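Local coordinates for lipoprotein (Colwellia psychrerythraea, PDB 3O0Y) that is a putative lipoprotein of unknown function, a DUF885 protein whose family belongs to a peptidase clan and which may therefore be related to metallopeptidases, at residues R46-T51 and P149-N154. Sequence-based numbering, arbitrary orientation.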
loop_
_atom_site.group_PDB
_atom_site.type_symbol
_atom_site.label_atom_id
_atom_site.label_comp_id
_atom_site.label_asym_id
_atom_site.label_seq_id
_atom_site.Cartn_x
_atom_site.Cartn_y
_atom_site.Cartn_z
ATOM N N ARG A 46 11.806 4.782 -12.448
ATOM C CA ARG A 46 11.320 3.849 -11.443
ATOM C C ARG A 46 11.140 2.504 -12.111
ATOM O O ARG A 46 10.032 1.914 -12.143
ATOM C CB ARG A 46 10.001 4.332 -10.805
ATOM C CG ARG A 46 10.161 5.561 -9.982
ATOM C CD ARG A 46 10.889 5.295 -8.690
ATOM N NE ARG A 46 10.966 6.439 -7.799
ATOM C CZ ARG A 46 11.980 7.312 -7.783
ATOM N NH1 ARG A 46 12.957 7.259 -8.683
ATOM N NH2 ARG A 46 12.004 8.284 -6.878
ATOM N N ALA A 47 12.262 1.991 -12.649
ATOM C CA ALA A 47 12.200 0.791 -13.521
ATOM C C ALA A 47 11.733 -0.468 -12.768
ATOM O O ALA A 47 11.111 -1.351 -13.360
ATOM C CB ALA A 47 13.550 0.541 -14.211
ATOM N N LEU A 48 11.945 -0.536 -11.445
ATOM C CA LEU A 48 11.411 -1.665 -10.653
ATOM C C LEU A 48 9.904 -1.615 -10.501
ATOM O O LEU A 48 9.238 -2.641 -10.582
ATOM C CB LEU A 48 12.080 -1.715 -9.280
ATOM C CG LEU A 48 13.432 -2.325 -9.670
ATOM C CD1 LEU A 48 14.651 -1.508 -9.551
ATOM C CD2 LEU A 48 13.523 -3.807 -9.617
ATOM N N SER A 49 9.319 -0.429 -10.367
ATOM C CA SER A 49 7.855 -0.292 -10.490
ATOM C C SER A 49 7.325 -0.727 -11.863
ATOM O O SER A 49 6.286 -1.378 -11.968
ATOM C CB SER A 49 7.416 1.163 -10.136
ATOM O OG SER A 49 7.571 1.330 -8.732
ATOM N N ALA A 50 8.046 -0.373 -12.935
ATOM C CA ALA A 50 7.699 -0.818 -14.258
ATOM C C ALA A 50 7.652 -2.338 -14.262
ATOM O O ALA A 50 6.682 -2.947 -14.723
ATOM C CB ALA A 50 8.751 -0.316 -15.310
ATOM N N THR A 51 8.735 -2.969 -13.780
ATOM C CA THR A 51 8.721 -4.449 -13.665
ATOM C C THR A 51 7.519 -5.030 -12.862
ATOM O O THR A 51 6.906 -6.020 -13.272
ATOM C CB THR A 51 10.064 -4.931 -13.060
ATOM O OG1 THR A 51 11.122 -4.511 -13.934
ATOM C CG2 THR A 51 10.025 -6.502 -12.834
ATOM N N PRO A 149 14.567 -5.278 -3.649
ATOM C CA PRO A 149 14.731 -6.770 -3.529
ATOM C C PRO A 149 13.426 -7.522 -3.602
ATOM O O PRO A 149 13.329 -8.573 -4.241
ATOM C CB PRO A 149 15.374 -6.947 -2.158
ATOM C CG PRO A 149 16.125 -5.725 -1.964
ATOM C CD PRO A 149 15.302 -4.582 -2.572
ATOM N N ARG A 150 12.374 -6.967 -3.006
ATOM C CA ARG A 150 11.059 -7.625 -3.098
ATOM C C ARG A 150 10.535 -7.772 -4.548
ATOM O O ARG A 150 9.997 -8.830 -4.929
ATOM C CB ARG A 150 9.997 -6.916 -2.185
ATOM C CG ARG A 150 8.576 -7.550 -2.248
ATOM C CD ARG A 150 8.094 -8.600 -1.141
ATOM N NE ARG A 150 6.629 -8.941 -1.279
ATOM C CZ ARG A 150 5.982 -10.049 -0.853
ATOM N NH1 ARG A 150 6.578 -11.079 -0.204
ATOM N NH2 ARG A 150 4.685 -10.115 -1.109
ATOM N N VAL A 151 10.661 -6.708 -5.338
ATOM C CA VAL A 151 10.205 -6.737 -6.735
ATOM C C VAL A 151 11.024 -7.769 -7.517
ATOM O O VAL A 151 10.483 -8.537 -8.329
ATOM C CB VAL A 151 10.227 -5.365 -7.413
ATOM C CG1 VAL A 151 10.013 -5.481 -8.963
ATOM C CG2 VAL A 151 9.178 -4.427 -6.784
ATOM N N MET A 152 12.333 -7.705 -7.311
ATOM C CA MET A 152 13.230 -8.587 -8.037
ATOM C C MET A 152 12.937 -10.057 -7.709
ATOM O O MET A 152 13.017 -10.909 -8.586
ATOM C CB MET A 152 14.689 -8.237 -7.738
ATOM C CG MET A 152 15.195 -6.928 -8.386
ATOM S SD MET A 152 16.972 -6.528 -8.145
ATOM C CE MET A 152 17.631 -8.039 -9.017
ATOM N N GLN A 153 12.526 -10.363 -6.473
ATOM C CA GLN A 153 12.352 -11.735 -6.071
ATOM C C GLN A 153 10.947 -12.224 -6.380
ATOM O O GLN A 153 10.728 -13.428 -6.538
ATOM C CB GLN A 153 12.686 -11.909 -4.589
ATOM C CG GLN A 153 14.147 -11.703 -4.261
ATOM C CD GLN A 153 14.432 -11.619 -2.783
ATOM O OE1 GLN A 153 13.626 -12.027 -1.949
ATOM N NE2 GLN A 153 15.548 -10.977 -2.449
ATOM N N ASN A 154 9.997 -11.317 -6.500
ATOM C CA ASN A 154 8.609 -11.719 -6.716
ATOM C C ASN A 154 8.060 -11.476 -8.084
ATOM O O ASN A 154 7.233 -12.236 -8.561
ATOM C CB ASN A 154 7.734 -11.009 -5.653
ATOM C CG ASN A 154 7.927 -11.649 -4.308
ATOM O OD1 ASN A 154 7.358 -12.726 -4.046
ATOM N ND2 ASN A 154 8.834 -11.106 -3.520
#
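Leu48 and Thr51 pack against Val151 and Met152 in a small, buried, apolar contact between two helices. It joins the short helix 47-53, near the N-terminal end of the modelled chain, to the last turns of helix 144-154. The two short segments run roughly parallel, with axes 9.6 Å apart and 33° between their directions. Val151 is the central residue. Its CG1 methyl lies 3.4 Å from the backbone O of Leu48. The same methyl is 3.9 Å from Leu48 CD2. Thr51 CG2 lies 4.0 Å from Val151 CG1. This branch of Val151 stands anti to the backbone N (chi1 169°), and from there it rests against one turn of the facing helix, touching Leu48 and Thr51. CD2 of Leu48 also meets Met152 CG at 3.7 Å. Met152 thus meets Leu48 with the methylene bonded to its sulfur. Thr51 divides its two branches. The methyl CG2 takes the Val151 side, while OG1 hydrogen-bonds to Arg170 of helix 161-172. Arg170 also touches Leu48 and Met152, so that helix borders the contact. Phe220 of helix 219-228 packs on Met152 as well. On the part of helix 144-154 that does not meet Leu48, the side-chain ND2 of Asn154 donates to the backbone O of Arg150 at 2.9 Å, in the carbonyl plane and on a lone pair. The backbone N of Asn154 bonds to the same oxygen. Across the contact, however, the touching groups are methyls, a methylene and one carbonyl oxygen. The contact between the two helices here therefore rests on van der Waals packing and probably on the burial of apolar surface, with the polar end of Thr51 paired to a third helix.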